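Putative exported protein (Bacteroides fragilis, PDB 4RAA) is of unknown function but contains a six-bladed beta-propeller and is probably exported across the inner membrane, perhaps as a lipoprotein. Local coordinates at residues D203-Y207 with H218-F222; Q250-Y256 with C269-K274; E275-L280 with N290-F296. All coordinates share one frame; numbering follows the deposited sequence.

Interaction 1 (D203-Y207 with H218-F222); sequences DLTIY and HSFSF
Leu204 reaches across from strand 203-207 onto Phe220 and Phe222 of the antiparallel strand 218-222. Its CB lies 4.1 Å from Phe220 CB and also faces the carbonyl oxygen of Phe220. CG is set beside the backbone N, anti to the carbonyl carbon (chi1 -66°), and this turns the forked tip along the neighbouring strand toward Phe222. There CD1 passes Phe222 CD1, while CD2 comes 4.0 Å from Phe222 CE1, near the plane of the ring and at its edge. A branched aliphatic tip suits this place, since its two methyls share the rim of one aromatic.

Ile206, two residues on, meets Phe220 similarly: Ile206 CD1 lies at the ring edge, in plane, 3.6 Å from Phe220 CZ. Nearer its backbone, Ile206 CB stands at the edge of the His218 imidazole, whose NE2 is hydrogen-bonded to Glu261. Leu204 and Ile206 also pack against strand 254-261, and the buried face thus continues into the next sheet.

The backbones are joined by Ile206 N to His218 O (2.8 Å, 170°) and by Phe220 N to Leu204 O (3.0 Å); a weaker return bond runs from His218 N to Ile206 O. Facing the other way, the small polar Thr205 and Ser219 form a non-hydrogen-bonded pair. Within its own strand, Asp203 accepts two side-chain bonds: OD1 from Thr205 OG1 at 2.8 Å, and OD2, on its syn lone pair, from Tyr207 OH at 2.6 Å. An inverse gamma turn centred on Leu204 bends the chain where this carboxylate folds back. The whole is a twisted beta hairpin, mostly apolar toward strands 254-261 and 265-272, with His218 the polar exception. It belongs to a meander of four antiparallel strands (189-192 to 213-222), with strand 10-13 added in parallel, consistent with a propeller blade.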
loop_
_atom_site.group_PDB
_atom_site.type_symbol
_atom_site.label_atom_id
_atom_site.label_comp_id
_atom_site.label_asym_id
_atom_site.label_seq_id
_atom_site.Cartn_x
_atom_site.Cartn_y
_atom_site.Cartn_z
ATOM N N ASP A 203 24.412 18.516 -14.314
ATOM C CA ASP A 203 23.706 19.159 -15.431
ATOM C C ASP A 203 23.064 20.449 -14.901
ATOM O O ASP A 203 22.009 20.399 -14.258
ATOM C CB ASP A 203 22.660 18.188 -16.020
ATOM C CG ASP A 203 21.842 18.779 -17.165
ATOM O OD1 ASP A 203 22.119 19.893 -17.644
ATOM O OD2 ASP A 203 20.886 18.100 -17.582
ATOM N N LEU A 204 23.695 21.590 -15.185
ATOM C CA LEU A 204 23.211 22.903 -14.729
ATOM C C LEU A 204 21.991 23.337 -15.530
ATOM O O LEU A 204 22.034 24.305 -16.295
ATOM C CB LEU A 204 24.322 23.954 -14.813
ATOM C CG LEU A 204 25.503 23.730 -13.877
ATOM C CD1 LEU A 204 26.633 24.694 -14.227
ATOM C CD2 LEU A 204 25.088 23.860 -12.410
ATOM N N THR A 205 20.900 22.601 -15.325
ATOM C CA THR A 205 19.638 22.810 -16.018
ATOM C C THR A 205 18.499 22.356 -15.111
ATOM O O THR A 205 18.601 21.306 -14.474
ATOM C CB THR A 205 19.566 22.016 -17.346
ATOM O OG1 THR A 205 20.706 22.312 -18.163
ATOM C CG2 THR A 205 18.289 22.357 -18.134
ATOM N N ILE A 206 17.451 23.168 -15.034
ATOM C CA ILE A 206 16.229 22.831 -14.302
ATOM C C ILE A 206 15.189 22.509 -15.361
ATOM O O ILE A 206 14.935 23.333 -16.250
ATOM C CB ILE A 206 15.780 23.969 -13.374
ATOM C CG1 ILE A 206 16.764 24.025 -12.210
ATOM C CG2 ILE A 206 14.357 23.729 -12.854
ATOM C CD1 ILE A 206 16.603 25.203 -11.300
ATOM N N TYR A 207 14.598 21.317 -15.247
ATOM C CA TYR A 207 13.600 20.820 -16.191
ATOM C C TYR A 207 12.222 20.821 -15.551
ATOM O O TYR A 207 12.088 20.434 -14.407
ATOM C CB TYR A 207 13.950 19.389 -16.629
ATOM C CG TYR A 207 15.298 19.244 -17.305
ATOM C CD1 TYR A 207 16.457 19.006 -16.551
ATOM C CD2 TYR A 207 15.424 19.334 -18.700
ATOM C CE1 TYR A 207 17.699 18.868 -17.163
ATOM C CE2 TYR A 207 16.664 19.199 -19.322
ATOM C CZ TYR A 207 17.792 18.965 -18.551
ATOM O OH TYR A 207 19.008 18.836 -19.150
ATOM N N HIS A 218 15.272 26.575 -16.862
ATOM C CA HIS A 218 16.416 27.464 -16.561
ATOM C C HIS A 218 17.715 26.703 -16.776
ATOM O O HIS A 218 17.754 25.503 -16.537
ATOM C CB HIS A 218 16.423 27.951 -15.091
ATOM C CG HIS A 218 15.114 28.499 -14.606
ATOM N ND1 HIS A 218 14.721 29.801 -14.823
ATOM C CD2 HIS A 218 14.112 27.918 -13.905
ATOM C CE1 HIS A 218 13.531 29.997 -14.284
ATOM N NE2 HIS A 218 13.141 28.870 -13.719
ATOM N N SER A 219 18.752 27.390 -17.249
ATOM C CA SER A 219 20.107 26.820 -17.340
ATOM C C SER A 219 21.086 27.815 -16.692
ATOM O O SER A 219 20.883 29.031 -16.769
ATOM C CB SER A 219 20.506 26.452 -18.769
ATOM O OG SER A 219 20.605 27.590 -19.599
ATOM N N PHE A 220 22.121 27.292 -16.039
ATOM C CA PHE A 220 23.093 28.122 -15.329
ATOM C C PHE A 220 24.510 27.986 -15.863
ATOM O O PHE A 220 24.881 26.988 -16.473
ATOM C CB PHE A 220 23.113 27.767 -13.845
ATOM C CG PHE A 220 21.750 27.668 -13.226
ATOM C CD1 PHE A 220 21.020 28.821 -12.950
ATOM C CD2 PHE A 220 21.190 26.421 -12.911
ATOM C CE1 PHE A 220 19.752 28.747 -12.374
ATOM C CE2 PHE A 220 19.918 26.336 -12.339
ATOM C CZ PHE A 220 19.198 27.509 -12.070
ATOM N N SER A 221 25.276 29.043 -15.643
ATOM C CA SER A 221 26.702 29.090 -15.928
ATOM C C SER A 221 27.279 30.001 -14.843
ATOM O O SER A 221 26.639 30.992 -14.460
ATOM C CB SER A 221 26.999 29.627 -17.331
ATOM O OG SER A 221 26.584 30.973 -17.455
ATOM N N PHE A 222 28.449 29.635 -14.330
ATOM C CA PHE A 222 29.137 30.390 -13.287
ATOM C C PHE A 222 30.508 30.737 -13.825
ATOM O O PHE A 222 31.127 29.910 -14.485
ATOM C CB PHE A 222 29.235 29.542 -12.017
ATOM C CG PHE A 222 27.894 29.145 -11.449
ATOM C CD1 PHE A 222 27.210 28.022 -11.947
ATOM C CD2 PHE A 222 27.303 29.888 -10.424
ATOM C CE1 PHE A 222 25.962 27.649 -11.434
ATOM C CE2 PHE A 222 26.064 29.518 -9.903
ATOM C CZ PHE A 222 25.384 28.402 -10.415
#

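Interaction 2 (Q250-Y256 with C269-K274); sequences QSDYISY and CYMKNK
The opening of the hairpin formed by strands 254-261 and 265-272 brings Ser255 and Tyr256 together opposite one residue, Met271, deposited as selenomethionine. Ser255 N donates to Met271 O at 2.9 Å, and Met271 N donates back to Tyr256 O, also at 2.9 Å. Ser255 has helical backbone angles, so the chain kinks between these bonds in a bulge-like manner, and the two short strand segments run only roughly antiparallel, 126° between their directions.

Side chains follow the irregular backbone. Ser255 points its CB at the neighbouring strand, 3.7 Å from Met271 CB, where a short side chain fits the close approach. Tyr256 CB touches the same carbon at 4.2 Å, and Met271 CG approaches the Tyr256 ring obliquely; a flexible, unbranched chain can bend beside such a ring. On the other face Ile254 CG2 meets Tyr270 CB at 4.3 Å, and Lys272 lays its CG against Asp252 O.

Beyond the strand, polar groups take over. Asn273 ND2 donates to Asp252 OD1 at 2.8 Å (152°). The acceptor lies in the amide plane and uses its anti lone pair, although amide and carboxylate planes are steeply inclined to each other. This bond ties the turn after strand 265-272 to the loop before strand 254-261. Lys274, extended beyond CG, sends NZ to Gln250 OE1 in a weak bond of 3.3 Å; its long chain is enough to reach the exposed Gln250.

Asn273 and Lys274 both have positive phi, a conformation asparagine tolerates well, and their angles fit the two central residues of a type I' turn that leads from strand 265-272 into strand 275-282. Short links of this sort between successive antiparallel strands build a blade-like sheet, as in beta-propellers.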
loop_
_atom_site.group_PDB
_atom_site.type_symbol
_atom_site.label_atom_id
_atom_site.label_comp_id
_atom_site.label_asym_id
_atom_site.label_seq_id
_atom_site.Cartn_x
_atom_site.Cartn_y
_atom_site.Cartn_z
ATOM N N GLN A 250 38.501 18.652 -4.088
ATOM C CA GLN A 250 39.857 19.146 -4.383
ATOM C C GLN A 250 39.947 19.925 -5.699
ATOM O O GLN A 250 40.893 20.694 -5.871
ATOM C CB GLN A 250 40.887 17.997 -4.450
ATOM C CG GLN A 250 40.980 17.106 -3.214
ATOM C CD GLN A 250 41.185 17.872 -1.922
ATOM O OE1 GLN A 250 40.510 17.622 -0.923
ATOM N NE2 GLN A 250 42.100 18.831 -1.948
ATOM N N SER A 251 38.994 19.723 -6.618
ATOM C CA SER A 251 39.002 20.386 -7.930
ATOM C C SER A 251 38.328 21.754 -7.935
ATOM O O SER A 251 37.611 22.122 -7.000
ATOM C CB SER A 251 38.321 19.501 -8.984
ATOM O OG SER A 251 36.938 19.343 -8.707
ATOM N N ASP A 252 38.566 22.476 -9.030
ATOM C CA ASP A 252 37.956 23.779 -9.283
ATOM C C ASP A 252 36.475 23.671 -9.673
ATOM O O ASP A 252 35.789 24.691 -9.660
ATOM C CB ASP A 252 38.716 24.534 -10.392
ATOM C CG ASP A 252 40.146 24.928 -9.984
ATOM O OD1 ASP A 252 40.355 25.437 -8.858
ATOM O OD2 ASP A 252 41.061 24.767 -10.819
ATOM N N TYR A 253 35.991 22.467 -10.028
ATOM C CA TYR A 253 34.570 22.219 -10.407
ATOM C C TYR A 253 33.564 22.527 -9.295
ATOM O O TYR A 253 33.951 22.742 -8.143
ATOM C CB TYR A 253 34.352 20.749 -10.823
ATOM C CG TYR A 253 34.998 20.299 -12.116
ATOM C CD1 TYR A 253 34.567 20.807 -13.358
ATOM C CD2 TYR A 253 35.981 19.302 -12.119
ATOM C CE1 TYR A 253 35.128 20.360 -14.562
ATOM C CE2 TYR A 253 36.550 18.857 -13.309
ATOM C CZ TYR A 253 36.125 19.380 -14.526
ATOM O OH TYR A 253 36.706 18.916 -15.684
ATOM N N ILE A 254 32.278 22.538 -9.654
ATOM C CA ILE A 254 31.182 22.744 -8.701
ATOM C C ILE A 254 30.960 21.427 -7.949
ATOM O O ILE A 254 30.504 20.438 -8.528
ATOM C CB ILE A 254 29.870 23.224 -9.365
ATOM C CG1 ILE A 254 30.061 24.642 -9.916
ATOM C CG2 ILE A 254 28.710 23.218 -8.361
ATOM C CD1 ILE A 254 28.973 25.121 -10.859
ATOM N N SER A 255 31.265 21.458 -6.655
ATOM C CA SER A 255 31.161 20.304 -5.750
ATOM C C SER A 255 29.722 19.838 -5.477
ATOM O O SER A 255 29.435 18.652 -5.536
ATOM C CB SER A 255 31.878 20.633 -4.423
ATOM O OG SER A 255 31.499 19.743 -3.403
ATOM N N TYR A 256 28.861 20.797 -5.149
ATOM C CA TYR A 256 27.449 20.601 -4.787
ATOM C C TYR A 256 26.676 21.837 -5.234
ATOM O O TYR A 256 27.273 22.901 -5.364
ATOM C CB TYR A 256 27.355 20.461 -3.255
ATOM C CG TYR A 256 25.982 20.622 -2.575
ATOM C CD1 TYR A 256 25.452 21.890 -2.268
ATOM C CD2 TYR A 256 25.243 19.504 -2.168
ATOM C CE1 TYR A 256 24.217 22.026 -1.626
ATOM C CE2 TYR A 256 24.007 19.631 -1.524
ATOM C CZ TYR A 256 23.505 20.888 -1.250
ATOM O OH TYR A 256 22.292 20.984 -0.616
ATOM N N CYS A 269 22.424 27.861 -3.999
ATOM C CA CYS A 269 23.570 27.620 -3.112
ATOM C C CYS A 269 24.423 26.588 -3.802
ATOM O O CYS A 269 23.884 25.693 -4.450
ATOM C CB CYS A 269 23.164 27.102 -1.746
ATOM S SG CYS A 269 22.176 28.289 -0.842
ATOM N N TYR A 270 25.738 26.736 -3.686
ATOM C CA TYR A 270 26.690 25.800 -4.276
ATOM C C TYR A 270 28.055 25.814 -3.575
ATOM O O TYR A 270 28.312 26.672 -2.733
ATOM C CB TYR A 270 26.832 26.055 -5.789
ATOM C CG TYR A 270 27.401 27.398 -6.184
ATOM C CD1 TYR A 270 26.577 28.513 -6.351
ATOM C CD2 TYR A 270 28.774 27.554 -6.424
ATOM C CE1 TYR A 270 27.106 29.755 -6.721
ATOM C CE2 TYR A 270 29.314 28.790 -6.800
ATOM C CZ TYR A 270 28.477 29.884 -6.957
ATOM O OH TYR A 270 29.009 31.090 -7.328
HETATM N N MSE A 271 28.904 24.848 -3.927
HETATM C CA MSE A 271 30.247 24.711 -3.363
HETATM C C MSE A 271 31.291 24.700 -4.448
HETATM O O MSE A 271 31.067 24.145 -5.531
HETATM C CB MSE A 271 30.263 23.442 -2.544
HETATM C CG MSE A 271 29.420 23.601 -1.277
HETATM SE SE MSE A 271 30.457 22.856 0.213
HETATM C CE MSE A 271 28.925 21.832 0.942
ATOM N N LYS A 272 32.435 25.323 -4.155
ATOM C CA LYS A 272 33.541 25.472 -5.106
ATOM C C LYS A 272 34.814 25.763 -4.327
ATOM O O LYS A 272 34.795 26.622 -3.440
ATOM C CB LYS A 272 33.255 26.645 -6.059
ATOM C CG LYS A 272 34.265 26.835 -7.196
ATOM C CD LYS A 272 34.147 28.189 -7.900
ATOM C CE LYS A 272 34.641 29.367 -7.067
ATOM N NZ LYS A 272 34.700 30.618 -7.874
ATOM N N ASN A 273 35.906 25.076 -4.668
ATOM C CA ASN A 273 37.188 25.232 -3.970
ATOM C C ASN A 273 37.013 25.148 -2.432
ATOM O O ASN A 273 37.593 25.944 -1.689
ATOM C CB ASN A 273 37.865 26.570 -4.366
ATOM C CG ASN A 273 38.155 26.693 -5.862
ATOM O OD1 ASN A 273 37.646 27.601 -6.521
ATOM N ND2 ASN A 273 38.994 25.805 -6.394
ATOM N N LYS A 274 36.178 24.207 -1.976
ATOM C CA LYS A 274 35.864 23.989 -0.551
ATOM C C LYS A 274 35.122 25.146 0.180
ATOM O O LYS A 274 35.080 25.138 1.417
ATOM C CB LYS A 274 37.139 23.627 0.241
ATOM C CG LYS A 274 38.113 22.685 -0.461
ATOM C CD LYS A 274 39.192 22.180 0.480
ATOM C CE LYS A 274 39.984 21.052 -0.159
ATOM N NZ LYS A 274 40.925 20.416 0.804
#

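Interaction 3 (E275-L280 with N290-F296); sequences EKYIGL and NYPIKIF
Strands 275-280 and 290-292 run antiparallel, their segment axes 4.6 Å apart, with Ile278 and Tyr291 exchanging both backbone bonds (2.8 Å for Ile278 N to Tyr291 O). A further bond, Ile293 N to Lys276 O, carries the pairing into the first turn of the helix. Pro292 is the N-cap; lacking an N-H, it fits the non-hydrogen-bonded position opposite Tyr277, whose ring carbon CE2 packs 3.9 Å from Pro292 CB. Pro292 O accepts from both Ile295 N and Phe296 N.

On the opposite face, Ile278 has CG1 anti to the backbone N (chi1 -178°), leaving CG2 between N and carbonyl carbon, where it rests over the Phe296 ring in a CH-pi contact, 3.9 Å from the centroid. The same methyl touches Ile293 CG1. Leu280 CD1 fills the place between two aromatics, 3.8 Å from Phe296 CE1 at that ring's edge and 3.7 Å from Tyr291 CE1. At the periphery Glu275 OE1 and Lys294 NZ form a long salt bridge of 3.8 Å.

The chemistry implies that helix and sheet are held chiefly by buried apolar packing and the continued backbone bond, the long ion pair probably adding little.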
loop_
_atom_site.group_PDB
_atom_site.type_symbol
_atom_site.label_atom_id
_atom_site.label_comp_id
_atom_site.label_asym_id
_atom_site.label_seq_id
_atom_site.Cartn_x
_atom_site.Cartn_y
_atom_site.Cartn_z
ATOM N N GLU A 275 34.528 26.106 -0.552
ATOM C CA GLU A 275 33.822 27.274 0.053
ATOM C C GLU A 275 32.379 27.388 -0.440
ATOM O O GLU A 275 32.108 27.112 -1.604
ATOM C CB GLU A 275 34.568 28.591 -0.245
ATOM C CG GLU A 275 35.969 28.719 0.360
ATOM C CD GLU A 275 36.019 28.793 1.894
ATOM O OE1 GLU A 275 34.970 28.960 2.564
ATOM O OE2 GLU A 275 37.140 28.693 2.449
ATOM N N LYS A 276 31.472 27.829 0.439
ATOM C CA LYS A 276 30.033 27.965 0.122
ATOM C C LYS A 276 29.708 29.326 -0.500
ATOM O O LYS A 276 30.108 30.360 0.032
ATOM C CB LYS A 276 29.178 27.815 1.387
ATOM C CG LYS A 276 29.327 26.495 2.130
ATOM C CD LYS A 276 28.627 26.552 3.477
ATOM C CE LYS A 276 28.849 25.271 4.258
ATOM N NZ LYS A 276 28.168 25.307 5.581
ATOM N N TYR A 277 28.959 29.312 -1.601
ATOM C CA TYR A 277 28.522 30.519 -2.326
ATOM C C TYR A 277 27.012 30.522 -2.498
ATOM O O TYR A 277 26.366 29.482 -2.368
ATOM C CB TYR A 277 29.156 30.567 -3.721
ATOM C CG TYR A 277 30.660 30.662 -3.709
ATOM C CD1 TYR A 277 31.446 29.511 -3.639
ATOM C CD2 TYR A 277 31.309 31.902 -3.759
ATOM C CE1 TYR A 277 32.834 29.585 -3.612
ATOM C CE2 TYR A 277 32.704 31.990 -3.735
ATOM C CZ TYR A 277 33.459 30.826 -3.662
ATOM O OH TYR A 277 34.824 30.875 -3.638
ATOM N N ILE A 278 26.457 31.698 -2.784
ATOM C CA ILE A 278 25.029 31.833 -3.092
ATOM C C ILE A 278 24.777 32.857 -4.200
ATOM O O ILE A 278 25.203 34.016 -4.112
ATOM C CB ILE A 278 24.148 32.121 -1.860
ATOM C CG1 ILE A 278 22.665 32.182 -2.288
ATOM C CG2 ILE A 278 24.577 33.395 -1.128
ATOM C CD1 ILE A 278 21.683 32.143 -1.144
ATOM N N GLY A 279 24.058 32.398 -5.222
ATOM C CA GLY A 279 23.678 33.190 -6.379
ATOM C C GLY A 279 22.201 33.519 -6.274
ATOM O O GLY A 279 21.372 32.608 -6.159
ATOM N N LEU A 280 21.879 34.813 -6.312
ATOM C CA LEU A 280 20.505 35.313 -6.242
ATOM C C LEU A 280 20.150 35.753 -7.654
ATOM O O LEU A 280 20.965 36.417 -8.284
ATOM C CB LEU A 280 20.433 36.517 -5.287
ATOM C CG LEU A 280 21.212 36.418 -3.958
ATOM C CD1 LEU A 280 21.185 37.718 -3.166
ATOM C CD2 LEU A 280 20.691 35.273 -3.107
ATOM N N ASN A 290 26.142 37.293 -7.041
ATOM C CA ASN A 290 26.838 36.149 -6.447
ATOM C C ASN A 290 27.672 36.568 -5.244
ATOM O O ASN A 290 28.401 37.550 -5.317
ATOM C CB ASN A 290 27.742 35.510 -7.496
ATOM C CG ASN A 290 28.218 34.127 -7.096
ATOM O OD1 ASN A 290 27.415 33.221 -6.905
ATOM N ND2 ASN A 290 29.520 33.952 -6.996
ATOM N N TYR A 291 27.579 35.800 -4.159
ATOM C CA TYR A 291 28.266 36.095 -2.890
ATOM C C TYR A 291 28.837 34.854 -2.230
ATOM O O TYR A 291 28.146 33.837 -2.192
ATOM C CB TYR A 291 27.262 36.653 -1.866
ATOM C CG TYR A 291 26.524 37.911 -2.268
ATOM C CD1 TYR A 291 25.359 37.836 -3.043
ATOM C CD2 TYR A 291 26.960 39.181 -1.837
ATOM C CE1 TYR A 291 24.662 38.982 -3.410
ATOM C CE2 TYR A 291 26.261 40.334 -2.186
ATOM C CZ TYR A 291 25.115 40.229 -2.983
ATOM O OH TYR A 291 24.404 41.339 -3.354
ATOM N N PRO A 292 30.092 34.922 -1.724
ATOM C CA PRO A 292 30.535 33.828 -0.842
ATOM C C PRO A 292 29.694 33.954 0.433
ATOM O O PRO A 292 29.504 35.083 0.898
ATOM C CB PRO A 292 32.017 34.150 -0.555
ATOM C CG PRO A 292 32.424 35.216 -1.510
ATOM C CD PRO A 292 31.176 35.884 -2.012
ATOM N N ILE A 293 29.187 32.850 0.981
ATOM C CA ILE A 293 28.339 32.921 2.200
ATOM C C ILE A 293 29.006 33.673 3.374
ATOM O O ILE A 293 28.298 34.355 4.125
ATOM C CB ILE A 293 27.692 31.546 2.575
ATOM C CG1 ILE A 293 26.549 31.251 1.572
ATOM C CG2 ILE A 293 27.109 31.526 3.993
ATOM C CD1 ILE A 293 25.914 29.872 1.657
ATOM N N LYS A 294 30.338 33.594 3.503
ATOM C CA LYS A 294 31.062 34.378 4.540
ATOM C C LYS A 294 30.764 35.890 4.443
ATOM O O LYS A 294 30.616 36.563 5.467
ATOM C CB LYS A 294 32.593 34.152 4.518
ATOM C CG LYS A 294 33.099 32.980 5.351
ATOM C CD LYS A 294 32.700 31.617 4.806
ATOM C CE LYS A 294 33.131 30.489 5.743
ATOM N NZ LYS A 294 34.599 30.472 5.996
ATOM N N ILE A 295 30.679 36.391 3.214
ATOM C CA ILE A 295 30.375 37.800 2.944
ATOM C C ILE A 295 28.864 38.033 3.117
ATOM O O ILE A 295 28.477 38.989 3.785
ATOM C CB ILE A 295 30.915 38.253 1.550
ATOM C CG1 ILE A 295 32.452 38.454 1.586
ATOM C CG2 ILE A 295 30.271 39.564 1.081
ATOM C CD1 ILE A 295 33.292 37.212 1.834
ATOM N N PHE A 296 28.042 37.159 2.514
ATOM C CA PHE A 296 26.558 37.225 2.547
ATOM C C PHE A 296 25.968 37.355 3.954
ATOM O O PHE A 296 25.150 38.232 4.202
ATOM C CB PHE A 296 25.968 35.976 1.860
ATOM C CG PHE A 296 24.483 36.039 1.589
ATOM C CD1 PHE A 296 23.984 36.809 0.545
ATOM C CD2 PHE A 296 23.585 35.270 2.330
ATOM C CE1 PHE A 296 22.615 36.850 0.274
ATOM C CE2 PHE A 296 22.218 35.297 2.061
ATOM C CZ PHE A 296 21.732 36.091 1.034
#

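Interactions 2 and 3 belong to one four-stranded antiparallel sheet, their centres 12 Å apart, in which strands 265-272 and 275-282 are neighbours. Tyr270 joins them twice: Tyr270 O probably accepts from Tyr277 N at 2.9 Å, and Tyr270 OH probably hydrogen-bonds Asn290 OD1 at 2.7 Å. Interaction 1 lies in the preceding sheet, its centre 16 Å from that of interaction 2, and meets it through apolar groups: Phe222 CD1 is 3.6 Å from Ile254 CD1, and the Phe222 ring also packs on that of Tyr270. Interactions 1 and 3 do not touch. Tyr270 therefore relates all three, consistent with adjacent propeller blades; with the function unknown, no site can be assigned to them.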